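Local coordinates for selenium-binding protein (Sulfolobus tokodaii, PDB 2ECE) that is of unknown function but folds as a beta propeller and may bind selenium, at residues 153-158 and 205-210; 230-235 and 242-247; 377-382 and 415-420. One frame throughout, in Å; residues are numbered along the deposited sequence.

How the interactions relate
All three contacts belong to one beta propeller. Interaction 1 is buried and carried by apolar contacts: it joins the end of one blade's second strand to the loop that follows the second strand of the next blade. Interaction 2 lies within that next blade, where backbone hydrogen bonds tie its third strand to its outermost fourth, partly buried and partly at the surface. The two meet where Glu206 OE2 makes a probable hydrogen bond of 2.6 Å to His231 NE2. Interaction 3 lies across the propeller from interaction 2, their centres about 35 Å apart; it is largely buried round an indole, with its Thr380-Lys415 edge nearer the solvent, and combines a CH-pi contact with two hydrogen bonds.

Interaction 1 of 3, residues 153-158 and 205-210; sequences SALGNE and SEWAVP
Leu155 and Pro210 close a buried seam between two adjacent blades of the beta propeller: strand 150-154 ends in a corner at Leu155 and Gly156, and the loop leading into helix 210-213 comes up against that corner. The tight part is round the proline ring. Its CG touches Leu155 CB at 3.7 Å, while Pro210 CD presses on the backbone, 3.5 Å from Leu155 O and 3.6 Å from Gly156 N. There is no room for a side chain on the glycine, since a beta carbon on Gly156 would come within about 2.5 Å of Pro210 CD. An alanine in place of Pro210 would lack CG and CD and would probably leave Leu155 CB and the Gly156 backbone without their apolar cover, opening a gap at the corner.

Farther along the leucine the fit is easier. Leu155 CD2 meets Trp207 at the edge of the indole, near its plane, 4.0 Å from CZ3. With its CG turned anti to the backbone N (chi1 -171°), Trp207 carries the indole beside Leu155, into a cluster that includes the rings of Tyr191, Tyr226 and Trp405.

Beyond Gly156 the two chains part. Asn157 is only partly exposed and bonds through OD1 to Glu161 N, whereas Glu158 reaches the solvent, well away from the loop. Back in the seam, the CA atoms come nearest at Gly156 and Val209, and just before them Leu155 O lies 3.8 Å from Val209 CA.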
ATOM      1  N   SER A 153       2.774  -9.837   5.082  1.00 18.06           N
ATOM      2  CA  SER A 153       3.969 -10.138   4.309  1.00 17.80           C
ATOM      3  C   SER A 153       5.211  -9.614   5.029  1.00 18.89           C
ATOM      4  O   SER A 153       5.126  -8.702   5.853  1.00 17.96           O
ATOM      5  CB  SER A 153       3.871  -9.519   2.913  1.00 17.60           C
ATOM      6  OG  SER A 153       3.853  -8.107   2.986  1.00 14.12           O
ATOM      7  N   ALA A 154       6.362 -10.207   4.723  1.00 18.03           N
ATOM      8  CA  ALA A 154       7.624  -9.807   5.338  1.00 18.20           C
ATOM      9  C   ALA A 154       8.729  -9.805   4.283  1.00 17.64           C
ATOM     10  O   ALA A 154       8.788 -10.691   3.432  1.00 17.81           O
ATOM     11  CB  ALA A 154       7.975 -10.763   6.490  1.00 17.79           C
ATOM     12  N   LEU A 155       9.602  -8.804   4.342  1.00 18.51           N
ATOM     13  CA  LEU A 155      10.685  -8.654   3.377  1.00 20.08           C
ATOM     14  C   LEU A 155      11.802  -9.702   3.417  1.00 22.20           C
ATOM     15  O   LEU A 155      12.424  -9.980   2.392  1.00 21.68           O
ATOM     16  CB  LEU A 155      11.305  -7.263   3.517  1.00 20.36           C
ATOM     17  CG  LEU A 155      10.831  -6.097   2.636  1.00 22.64           C
ATOM     18  CD1 LEU A 155       9.373  -6.239   2.253  1.00 20.69           C
ATOM     19  CD2 LEU A 155      11.107  -4.797   3.359  1.00 19.29           C
ATOM     20  N   GLY A 156      12.071 -10.286   4.579  1.00 22.86           N
ATOM     21  CA  GLY A 156      13.136 -11.275   4.630  1.00 22.57           C
ATOM     22  C   GLY A 156      13.080 -12.232   5.805  1.00 22.77           C
ATOM     23  O   GLY A 156      12.085 -12.273   6.527  1.00 19.79           O
ATOM     24  N   ASN A 157      14.137 -13.030   5.980  1.00 24.88           N
ATOM     25  CA  ASN A 157      14.191 -13.966   7.098  1.00 26.51           C
ATOM     26  C   ASN A 157      14.703 -13.221   8.330  1.00 28.28           C
ATOM     27  O   ASN A 157      14.976 -12.020   8.263  1.00 26.55           O
ATOM     28  CB  ASN A 157      15.111 -15.154   6.781  1.00 27.12           C
ATOM     29  CG  ASN A 157      16.532 -14.734   6.456  1.00 25.64           C
ATOM     30  OD1 ASN A 157      16.929 -13.590   6.668  1.00 25.67           O
ATOM     31  ND2 ASN A 157      17.314 -15.674   5.947  1.00 27.48           N
ATOM     32  N   GLU A 158      14.852 -13.925   9.450  1.00 30.33           N
ATOM     33  CA  GLU A 158      15.303 -13.262  10.666  1.00 31.90           C
ATOM     34  C   GLU A 158      16.664 -12.583  10.559  1.00 32.48           C
ATOM     35  O   GLU A 158      16.961 -11.683  11.337  1.00 33.80           O
ATOM     36  CB  GLU A 158      15.268 -14.222  11.875  1.00 33.23           C
ATOM     37  CG  GLU A 158      15.959 -15.567  11.719  1.00 35.85           C
ATOM     38  CD  GLU A 158      15.107 -16.603  10.997  1.00 36.47           C
ATOM     39  OE1 GLU A 158      15.256 -16.750   9.768  1.00 37.43           O
ATOM     40  OE2 GLU A 158      14.285 -17.271  11.658  1.00 37.28           O
ATOM     41  N   SER A 205       4.396 -10.318  -4.749  1.00 16.90           N
ATOM     42  CA  SER A 205       5.365  -9.567  -5.554  1.00 17.57           C
ATOM     43  C   SER A 205       6.807  -9.600  -5.036  1.00 17.30           C
ATOM     44  O   SER A 205       7.155 -10.433  -4.200  1.00 16.86           O
ATOM     45  CB  SER A 205       4.892  -8.114  -5.697  1.00 15.82           C
ATOM     46  OG  SER A 205       4.702  -7.515  -4.429  1.00 15.75           O
ATOM     47  N   GLU A 206       7.646  -8.693  -5.535  1.00 18.09           N
ATOM     48  CA  GLU A 206       9.055  -8.680  -5.132  1.00 19.03           C
ATOM     49  C   GLU A 206       9.715  -7.300  -5.127  1.00 19.82           C
ATOM     50  O   GLU A 206       9.678  -6.574  -6.124  1.00 19.02           O
ATOM     51  CB  GLU A 206       9.897  -9.562  -6.065  1.00 19.81           C
ATOM     52  CG  GLU A 206       9.403 -10.980  -6.342  1.00 19.79           C
ATOM     53  CD  GLU A 206      10.336 -11.711  -7.310  1.00 21.62           C
ATOM     54  OE1 GLU A 206      10.976 -11.024  -8.131  1.00 22.17           O
ATOM     55  OE2 GLU A 206      10.425 -12.959  -7.265  1.00 22.16           O
ATOM     56  N   TRP A 207      10.334  -6.956  -4.003  1.00 18.39           N
ATOM     57  CA  TRP A 207      11.056  -5.697  -3.895  1.00 20.13           C
ATOM     58  C   TRP A 207      12.521  -6.109  -3.746  1.00 20.28           C
ATOM     59  O   TRP A 207      13.209  -6.295  -4.745  1.00 21.21           O
ATOM     60  CB  TRP A 207      10.582  -4.896  -2.682  1.00 18.23           C
ATOM     61  CG  TRP A 207      11.128  -3.490  -2.621  1.00 18.87           C
ATOM     62  CD1 TRP A 207      11.548  -2.721  -3.674  1.00 19.10           C
ATOM     63  CD2 TRP A 207      11.215  -2.654  -1.458  1.00 18.67           C
ATOM     64  NE1 TRP A 207      11.882  -1.458  -3.238  1.00 19.85           N
ATOM     65  CE2 TRP A 207      11.687  -1.389  -1.884  1.00 19.67           C
ATOM     66  CE3 TRP A 207      10.934  -2.847  -0.099  1.00 18.00           C
ATOM     67  CZ2 TRP A 207      11.885  -0.325  -0.998  1.00 19.81           C
ATOM     68  CZ3 TRP A 207      11.131  -1.786   0.783  1.00 18.95           C
ATOM     69  CH2 TRP A 207      11.601  -0.542   0.329  1.00 21.07           C
ATOM     70  N   ALA A 208      12.974  -6.285  -2.508  1.00 21.65           N
ATOM     71  CA  ALA A 208      14.346  -6.703  -2.218  1.00 22.96           C
ATOM     72  C   ALA A 208      14.374  -7.074  -0.741  1.00 23.70           C
ATOM     73  O   ALA A 208      13.442  -6.736  -0.019  1.00 23.21           O
ATOM     74  CB  ALA A 208      15.321  -5.562  -2.498  1.00 22.85           C
ATOM     75  N   VAL A 209      15.418  -7.768  -0.288  1.00 22.33           N
ATOM     76  CA  VAL A 209      15.494  -8.153   1.119  1.00 21.76           C
ATOM     77  C   VAL A 209      15.895  -6.963   1.984  1.00 22.53           C
ATOM     78  O   VAL A 209      16.408  -5.963   1.481  1.00 23.41           O
ATOM     79  CB  VAL A 209      16.507  -9.302   1.354  1.00 21.65           C
ATOM     80  CG1 VAL A 209      16.141 -10.502   0.492  1.00 20.73           C
ATOM     81  CG2 VAL A 209      17.922  -8.825   1.069  1.00 20.49           C
ATOM     82  N   PRO A 210      15.647  -7.049   3.301  1.00 22.35           N
ATOM     83  CA  PRO A 210      15.981  -5.978   4.245  1.00 24.24           C
ATOM     84  C   PRO A 210      17.409  -5.464   4.118  1.00 25.71           C
ATOM     85  O   PRO A 210      17.639  -4.258   4.034  1.00 25.93           O
ATOM     86  CB  PRO A 210      15.725  -6.630   5.599  1.00 23.63           C
ATOM     87  CG  PRO A 210      14.535  -7.489   5.301  1.00 23.36           C
ATOM     88  CD  PRO A 210      14.941  -8.142   3.992  1.00 22.13           C
TER

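Interaction 2 of 3, residues 230-235 and 242-247; sequences IHFWDL and HSLTLG
Ile230, His231 and Phe232 face Leu244, Ser243 and His242 in an antiparallel beta hairpin, the short strand axes at 166° and 4.6 Å apart. Ile230-Leu244 and Phe232-His242 are hydrogen-bonded pairs, each with two N-H...O bonds; the shortest, Phe232 N to His242 O, is 2.7 Å long and nearly straight at 173°. Between them His231 and Ser243 form the non-hydrogen-bonded pair, and Ser243 CA makes a CA-H...O contact to Ile230 O at 3.1 Å.

On one face Ile230 and Leu244 lie side by side. Because CG1 of Ile230 stands anti to the backbone N (chi1 169°), it is the CG2 methyl that touches the partner strand, 3.9 Å from Leu244 CB, with Leu246 CD2 next to it. The Phe232 ring reaches diagonally to the same leucine, its CE2 3.6 Å from Leu244 CD1. On the other face Ser243 CB rests 3.7 Å from His231 ND1. Both nitrogens of this histidine have partners, NE2 bonding Glu206 and ND1 Arg240, which fixes the rotation of the imidazole.

Strand 239-245 is the outermost of its blade, and strand 229-234 has strand 201-204 on its inner side. The face with Ile230 and Phe232 packs on the next blade: Phe232 stacks with Trp292, Ile230 touches Trp285, and Leu244 meets Ala294 of strand 291-304.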
ATOM      1  N   ILE A 230       6.002 -11.791 -10.504  1.00 21.65           N
ATOM      2  CA  ILE A 230       4.744 -11.893  -9.775  1.00 21.46           C
ATOM      3  C   ILE A 230       4.572 -13.405  -9.625  1.00 21.13           C
ATOM      4  O   ILE A 230       4.794 -14.164 -10.574  1.00 20.18           O
ATOM      5  CB  ILE A 230       3.535 -11.293 -10.545  1.00 22.44           C
ATOM      6  CG1 ILE A 230       2.229 -11.693  -9.845  1.00 23.42           C
ATOM      7  CG2 ILE A 230       3.527 -11.770 -11.983  1.00 21.42           C
ATOM      8  CD1 ILE A 230       0.986 -10.965 -10.373  1.00 22.39           C
ATOM      9  N   HIS A 231       4.208 -13.844  -8.429  1.00 19.35           N
ATOM     10  CA  HIS A 231       4.040 -15.265  -8.165  1.00 20.01           C
ATOM     11  C   HIS A 231       2.572 -15.607  -7.971  1.00 20.62           C
ATOM     12  O   HIS A 231       1.851 -14.892  -7.268  1.00 19.44           O
ATOM     13  CB  HIS A 231       4.824 -15.650  -6.908  1.00 20.32           C
ATOM     14  CG  HIS A 231       6.292 -15.374  -7.004  1.00 21.31           C
ATOM     15  ND1 HIS A 231       7.197 -16.306  -7.466  1.00 21.31           N
ATOM     16  CD2 HIS A 231       7.013 -14.268  -6.698  1.00 20.45           C
ATOM     17  CE1 HIS A 231       8.413 -15.787  -7.436  1.00 20.13           C
ATOM     18  NE2 HIS A 231       8.329 -14.552  -6.976  1.00 20.00           N
ATOM     19  N   PHE A 232       2.136 -16.694  -8.599  1.00 20.34           N
ATOM     20  CA  PHE A 232       0.756 -17.154  -8.486  1.00 21.69           C
ATOM     21  C   PHE A 232       0.742 -18.399  -7.615  1.00 21.86           C
ATOM     22  O   PHE A 232       1.484 -19.351  -7.873  1.00 22.87           O
ATOM     23  CB  PHE A 232       0.195 -17.463  -9.873  1.00 22.32           C
ATOM     24  CG  PHE A 232       0.192 -16.275 -10.783  1.00 23.75           C
ATOM     25  CD1 PHE A 232      -0.769 -15.283 -10.640  1.00 22.34           C
ATOM     26  CD2 PHE A 232       1.207 -16.101 -11.722  1.00 22.62           C
ATOM     27  CE1 PHE A 232      -0.719 -14.125 -11.412  1.00 22.53           C
ATOM     28  CE2 PHE A 232       1.268 -14.946 -12.500  1.00 23.18           C
ATOM     29  CZ  PHE A 232       0.302 -13.956 -12.342  1.00 22.83           C
ATOM     30  N   TRP A 233      -0.103 -18.390  -6.589  1.00 20.94           N
ATOM     31  CA  TRP A 233      -0.185 -19.511  -5.665  1.00 21.71           C
ATOM     32  C   TRP A 233      -1.580 -20.102  -5.529  1.00 21.92           C
ATOM     33  O   TRP A 233      -2.581 -19.434  -5.780  1.00 21.37           O
ATOM     34  CB  TRP A 233       0.227 -19.086  -4.256  1.00 20.57           C
ATOM     35  CG  TRP A 233       1.497 -18.339  -4.129  1.00 18.57           C
ATOM     36  CD1 TRP A 233       1.781 -17.104  -4.634  1.00 17.73           C
ATOM     37  CD2 TRP A 233       2.635 -18.732  -3.358  1.00 18.72           C
ATOM     38  NE1 TRP A 233       3.026 -16.698  -4.218  1.00 17.28           N
ATOM     39  CE2 TRP A 233       3.573 -17.679  -3.433  1.00 19.26           C
ATOM     40  CE3 TRP A 233       2.950 -19.871  -2.606  1.00 18.59           C
ATOM     41  CZ2 TRP A 233       4.816 -17.732  -2.784  1.00 19.42           C
ATOM     42  CZ3 TRP A 233       4.189 -19.924  -1.960  1.00 21.11           C
ATOM     43  CH2 TRP A 233       5.103 -18.860  -2.053  1.00 20.00           C
ATOM     44  N   ASP A 234      -1.615 -21.358  -5.099  1.00 24.35           N
ATOM     45  CA  ASP A 234      -2.853 -22.075  -4.813  1.00 25.39           C
ATOM     46  C   ASP A 234      -3.069 -21.656  -3.351  1.00 24.79           C
ATOM     47  O   ASP A 234      -2.340 -22.099  -2.464  1.00 23.67           O
ATOM     48  CB  ASP A 234      -2.611 -23.586  -4.886  1.00 26.64           C
ATOM     49  CG  ASP A 234      -3.865 -24.398  -4.607  1.00 30.83           C
ATOM     50  OD1 ASP A 234      -4.699 -23.958  -3.790  1.00 29.83           O
ATOM     51  OD2 ASP A 234      -4.005 -25.490  -5.198  1.00 33.13           O
ATOM     52  N   LEU A 235      -4.043 -20.786  -3.109  1.00 25.34           N
ATOM     53  CA  LEU A 235      -4.318 -20.281  -1.763  1.00 26.76           C
ATOM     54  C   LEU A 235      -4.563 -21.395  -0.749  1.00 28.86           C
ATOM     55  O   LEU A 235      -4.106 -21.336   0.397  1.00 27.43           O
ATOM     56  CB  LEU A 235      -5.544 -19.367  -1.797  1.00 27.59           C
ATOM     57  CG  LEU A 235      -5.594 -18.111  -0.916  1.00 30.67           C
ATOM     58  CD1 LEU A 235      -7.036 -17.894  -0.491  1.00 27.18           C
ATOM     59  CD2 LEU A 235      -4.697 -18.237   0.303  1.00 28.71           C
ATOM     60  N   HIS A 242       2.979 -20.853 -10.256  1.00 29.20           N
ATOM     61  CA  HIS A 242       3.553 -20.235 -11.446  1.00 30.02           C
ATOM     62  C   HIS A 242       4.077 -18.843 -11.116  1.00 28.89           C
ATOM     63  O   HIS A 242       3.751 -18.280 -10.071  1.00 27.99           O
ATOM     64  CB  HIS A 242       2.485 -20.161 -12.554  1.00 31.99           C
ATOM     65  CG  HIS A 242       3.008 -19.720 -13.887  1.00 34.21           C
ATOM     66  ND1 HIS A 242       4.067 -20.341 -14.516  1.00 35.04           N
ATOM     67  CD2 HIS A 242       2.596 -18.739 -14.726  1.00 34.66           C
ATOM     68  CE1 HIS A 242       4.285 -19.760 -15.684  1.00 36.63           C
ATOM     69  NE2 HIS A 242       3.407 -18.785 -15.834  1.00 36.18           N
ATOM     70  N   SER A 243       4.907 -18.306 -12.002  1.00 28.17           N
ATOM     71  CA  SER A 243       5.459 -16.972 -11.826  1.00 26.96           C
ATOM     72  C   SER A 243       5.692 -16.383 -13.212  1.00 26.87           C
ATOM     73  O   SER A 243       5.933 -17.115 -14.173  1.00 27.39           O
ATOM     74  CB  SER A 243       6.783 -17.026 -11.057  1.00 27.95           C
ATOM     75  OG  SER A 243       7.860 -17.354 -11.916  1.00 30.41           O
ATOM     76  N   LEU A 244       5.604 -15.064 -13.311  1.00 25.01           N
ATOM     77  CA  LEU A 244       5.817 -14.376 -14.574  1.00 25.23           C
ATOM     78  C   LEU A 244       6.764 -13.217 -14.324  1.00 25.04           C
ATOM     79  O   LEU A 244       6.735 -12.597 -13.257  1.00 25.08           O
ATOM     80  CB  LEU A 244       4.488 -13.848 -15.129  1.00 23.36           C
ATOM     81  CG  LEU A 244       3.468 -14.863 -15.641  1.00 22.13           C
ATOM     82  CD1 LEU A 244       2.140 -14.154 -15.918  1.00 23.38           C
ATOM     83  CD2 LEU A 244       4.001 -15.529 -16.908  1.00 24.27           C
ATOM     84  N   THR A 245       7.623 -12.942 -15.294  1.00 24.62           N
ATOM     85  CA  THR A 245       8.566 -11.841 -15.177  1.00 24.80           C
ATOM     86  C   THR A 245       7.953 -10.642 -15.891  1.00 25.49           C
ATOM     87  O   THR A 245       7.521 -10.755 -17.036  1.00 26.48           O
ATOM     88  CB  THR A 245       9.911 -12.232 -15.804  1.00 25.67           C
ATOM     89  OG1 THR A 245      10.500 -13.273 -15.017  1.00 26.48           O
ATOM     90  CG2 THR A 245      10.856 -11.050 -15.850  1.00 26.33           C
ATOM     91  N   LEU A 246       7.903  -9.503 -15.209  1.00 24.19           N
ATOM     92  CA  LEU A 246       7.307  -8.294 -15.771  1.00 25.92           C
ATOM     93  C   LEU A 246       8.332  -7.393 -16.460  1.00 27.09           C
ATOM     94  O   LEU A 246       8.549  -6.253 -16.051  1.00 26.91           O
ATOM     95  CB  LEU A 246       6.588  -7.527 -14.661  1.00 24.09           C
ATOM     96  CG  LEU A 246       5.648  -8.443 -13.864  1.00 25.63           C
ATOM     97  CD1 LEU A 246       5.034  -7.699 -12.696  1.00 24.52           C
ATOM     98  CD2 LEU A 246       4.567  -8.987 -14.792  1.00 24.61           C
ATOM     99  N   GLY A 247       8.950  -7.917 -17.516  1.00 28.13           N
ATOM    100  CA  GLY A 247       9.948  -7.161 -18.250  1.00 29.81           C
ATOM    101  C   GLY A 247      11.336  -7.455 -17.712  1.00 31.06           C
ATOM    102  O   GLY A 247      11.648  -7.100 -16.572  1.00 29.60           O
TER

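Interaction 3 of 3, residues 377-382 and 415-420; sequences HKLTGA and KGWMVK
Trp417 and Leu379 form a CH-pi contact where the loop before strand 386-388 crosses the start of strand 417-423, the third strand of its blade. Leu379 CD2 sits over the indole, 3.9 Å from the centroid of the five-membered ring and 10° off its normal, with the two side chains crossing at about a right angle. Trp417 CG lies between the backbone N and the carbonyl carbon (chi1 44°), which swings the ring toward the loop. There Trp417 NE1 donates to Thr380 O at 2.9 Å; the oxygen is tilted 25° out of the indole plane, while the donor lies in the carbonyl plane. Asn399 ND2 also bonds Thr380 O, so two N-H groups grip this carbonyl. A second strap comes from the threonine hydroxyl: Lys415 N donates to Thr380 OG1 at 2.9 Å. The six-membered ring ends near the backbone of Ala382, whose C is 4.1 Å from Trp417 CZ2.

Asn399 ties the two segments together further, bonding Lys415 O and Trp417 N as well. Within the blade Trp417 packs against Val397 of strand 394-398 and Phe436 of strand 429-438, and Leu379 also rests on Phe436.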
ATOM      1  N   HIS A 377      -0.038  25.739   0.741  1.00 30.00           N
ATOM      2  CA  HIS A 377       0.913  24.887   1.455  1.00 28.75           C
ATOM      3  C   HIS A 377       2.089  24.395   0.620  1.00 28.69           C
ATOM      4  O   HIS A 377       1.916  23.946  -0.516  1.00 29.10           O
ATOM      5  CB  HIS A 377       0.197  23.665   2.039  1.00 28.90           C
ATOM      6  CG  HIS A 377      -1.048  23.997   2.801  1.00 30.21           C
ATOM      7  ND1 HIS A 377      -2.314  23.772   2.299  1.00 29.00           N
ATOM      8  CD2 HIS A 377      -1.222  24.540   4.030  1.00 28.33           C
ATOM      9  CE1 HIS A 377      -3.212  24.162   3.185  1.00 27.98           C
ATOM     10  NE2 HIS A 377      -2.576  24.632   4.243  1.00 30.23           N
ATOM     11  N   LYS A 378       3.289  24.476   1.190  1.00 28.14           N
ATOM     12  CA  LYS A 378       4.485  23.994   0.514  1.00 28.89           C
ATOM     13  C   LYS A 378       4.470  22.479   0.686  1.00 27.92           C
ATOM     14  O   LYS A 378       4.351  21.971   1.805  1.00 27.55           O
ATOM     15  CB  LYS A 378       5.744  24.588   1.155  1.00 30.44           C
ATOM     16  CG  LYS A 378       5.869  26.098   0.986  1.00 33.58           C
ATOM     17  CD  LYS A 378       5.997  26.486  -0.482  1.00 36.30           C
ATOM     18  CE  LYS A 378       5.944  28.001  -0.670  1.00 37.38           C
ATOM     19  NZ  LYS A 378       6.126  28.381  -2.102  1.00 38.59           N
ATOM     20  N   LEU A 379       4.578  21.757  -0.420  1.00 27.29           N
ATOM     21  CA  LEU A 379       4.544  20.298  -0.377  1.00 26.50           C
ATOM     22  C   LEU A 379       5.893  19.641  -0.633  1.00 26.62           C
ATOM     23  O   LEU A 379       6.401  19.680  -1.754  1.00 25.49           O
ATOM     24  CB  LEU A 379       3.547  19.771  -1.413  1.00 24.55           C
ATOM     25  CG  LEU A 379       2.123  20.337  -1.399  1.00 23.53           C
ATOM     26  CD1 LEU A 379       1.325  19.722  -2.553  1.00 20.83           C
ATOM     27  CD2 LEU A 379       1.456  20.041  -0.054  1.00 22.07           C
ATOM     28  N   THR A 380       6.471  19.033   0.401  1.00 25.12           N
ATOM     29  CA  THR A 380       7.738  18.337   0.242  1.00 24.47           C
ATOM     30  C   THR A 380       7.414  16.935  -0.278  1.00 25.61           C
ATOM     31  O   THR A 380       6.274  16.471  -0.158  1.00 24.85           O
ATOM     32  CB  THR A 380       8.497  18.216   1.581  1.00 25.37           C
ATOM     33  OG1 THR A 380       7.679  17.544   2.546  1.00 23.97           O
ATOM     34  CG2 THR A 380       8.872  19.592   2.105  1.00 23.51           C
ATOM     35  N   GLY A 381       8.401  16.266  -0.861  1.00 24.19           N
ATOM     36  CA  GLY A 381       8.163  14.933  -1.383  1.00 25.11           C
ATOM     37  C   GLY A 381       7.211  14.963  -2.566  1.00 24.39           C
ATOM     38  O   GLY A 381       7.220  15.915  -3.355  1.00 22.38           O
ATOM     39  N   ALA A 382       6.387  13.925  -2.687  1.00 23.30           N
ATOM     40  CA  ALA A 382       5.433  13.821  -3.788  1.00 21.63           C
ATOM     41  C   ALA A 382       4.377  12.777  -3.425  1.00 22.00           C
ATOM     42  O   ALA A 382       4.463  12.150  -2.371  1.00 21.38           O
ATOM     43  CB  ALA A 382       6.161  13.413  -5.057  1.00 21.58           C
ATOM     44  N   LYS A 415       8.547  16.087   4.850  1.00 23.88           N
ATOM     45  CA  LYS A 415       7.627  16.288   5.960  1.00 24.70           C
ATOM     46  C   LYS A 415       6.257  15.822   5.485  1.00 23.97           C
ATOM     47  O   LYS A 415       5.824  16.145   4.371  1.00 22.79           O
ATOM     48  CB  LYS A 415       7.608  17.762   6.364  1.00 26.62           C
ATOM     49  CG  LYS A 415       8.938  18.213   6.968  1.00 29.16           C
ATOM     50  CD  LYS A 415       8.973  19.702   7.238  1.00 33.06           C
ATOM     51  CE  LYS A 415      10.344  20.115   7.765  1.00 35.92           C
ATOM     52  NZ  LYS A 415      10.436  21.593   7.948  1.00 38.75           N
ATOM     53  N   GLY A 416       5.576  15.060   6.334  1.00 23.96           N
ATOM     54  CA  GLY A 416       4.288  14.508   5.961  1.00 21.77           C
ATOM     55  C   GLY A 416       3.078  15.408   5.832  1.00 22.01           C
ATOM     56  O   GLY A 416       2.903  16.386   6.569  1.00 21.97           O
ATOM     57  N   TRP A 417       2.240  15.059   4.862  1.00 20.77           N
ATOM     58  CA  TRP A 417       0.984  15.745   4.621  1.00 20.51           C
ATOM     59  C   TRP A 417      -0.024  14.740   4.097  1.00 21.43           C
ATOM     60  O   TRP A 417       0.325  13.599   3.766  1.00 20.75           O
ATOM     61  CB  TRP A 417       1.119  16.915   3.610  1.00 19.84           C
ATOM     62  CG  TRP A 417       1.934  16.692   2.335  1.00 21.54           C
ATOM     63  CD1 TRP A 417       3.164  17.227   2.058  1.00 21.93           C
ATOM     64  CD2 TRP A 417       1.545  15.967   1.151  1.00 21.31           C
ATOM     65  NE1 TRP A 417       3.557  16.892   0.788  1.00 22.01           N
ATOM     66  CE2 TRP A 417       2.586  16.120   0.206  1.00 22.36           C
ATOM     67  CE3 TRP A 417       0.417  15.209   0.795  1.00 23.54           C
ATOM     68  CZ2 TRP A 417       2.538  15.543  -1.070  1.00 22.41           C
ATOM     69  CZ3 TRP A 417       0.369  14.632  -0.479  1.00 21.67           C
ATOM     70  CH2 TRP A 417       1.424  14.806  -1.395  1.00 24.25           C
ATOM     71  N   MET A 418      -1.283  15.151   4.067  1.00 21.63           N
ATOM     72  CA  MET A 418      -2.332  14.315   3.517  1.00 22.47           C
ATOM     73  C   MET A 418      -3.215  15.240   2.715  1.00 21.81           C
ATOM     74  O   MET A 418      -3.730  16.237   3.224  1.00 20.33           O
ATOM     75  CB  MET A 418      -3.161  13.617   4.588  1.00 22.92           C
ATOM     76  CG  MET A 418      -4.310  12.835   3.955  1.00 24.42           C
ATOM     77  SD  MET A 418      -4.981  11.489   4.919  1.00 27.61           S
ATOM     78  CE  MET A 418      -5.633  12.386   6.273  1.00 19.66           C
ATOM     79  N   VAL A 419      -3.354  14.908   1.444  1.00 21.52           N
ATOM     80  CA  VAL A 419      -4.144  15.698   0.527  1.00 22.94           C
ATOM     81  C   VAL A 419      -5.377  14.924   0.097  1.00 24.73           C
ATOM     82  O   VAL A 419      -5.353  13.688   0.029  1.00 23.95           O
ATOM     83  CB  VAL A 419      -3.292  16.054  -0.710  1.00 23.37           C
ATOM     84  CG1 VAL A 419      -4.178  16.372  -1.901  1.00 24.02           C
ATOM     85  CG2 VAL A 419      -2.389  17.238  -0.382  1.00 21.31           C
ATOM     86  N   LYS A 420      -6.459  15.651  -0.172  1.00 24.23           N
ATOM     87  CA  LYS A 420      -7.682  15.020  -0.633  1.00 23.54           C
ATOM     88  C   LYS A 420      -7.951  15.455  -2.064  1.00 23.59           C
ATOM     89  O   LYS A 420      -7.817  16.633  -2.406  1.00 23.27           O
ATOM     90  CB  LYS A 420      -8.882  15.383   0.244  1.00 23.45           C
ATOM     91  CG  LYS A 420     -10.169  14.749  -0.281  1.00 24.51           C
ATOM     92  CD  LYS A 420     -11.323  14.758   0.719  1.00 28.59           C
ATOM     93  CE  LYS A 420     -12.092  16.071   0.733  1.00 27.12           C
ATOM     94  NZ  LYS A 420     -13.381  15.936   1.487  1.00 23.82           N
TER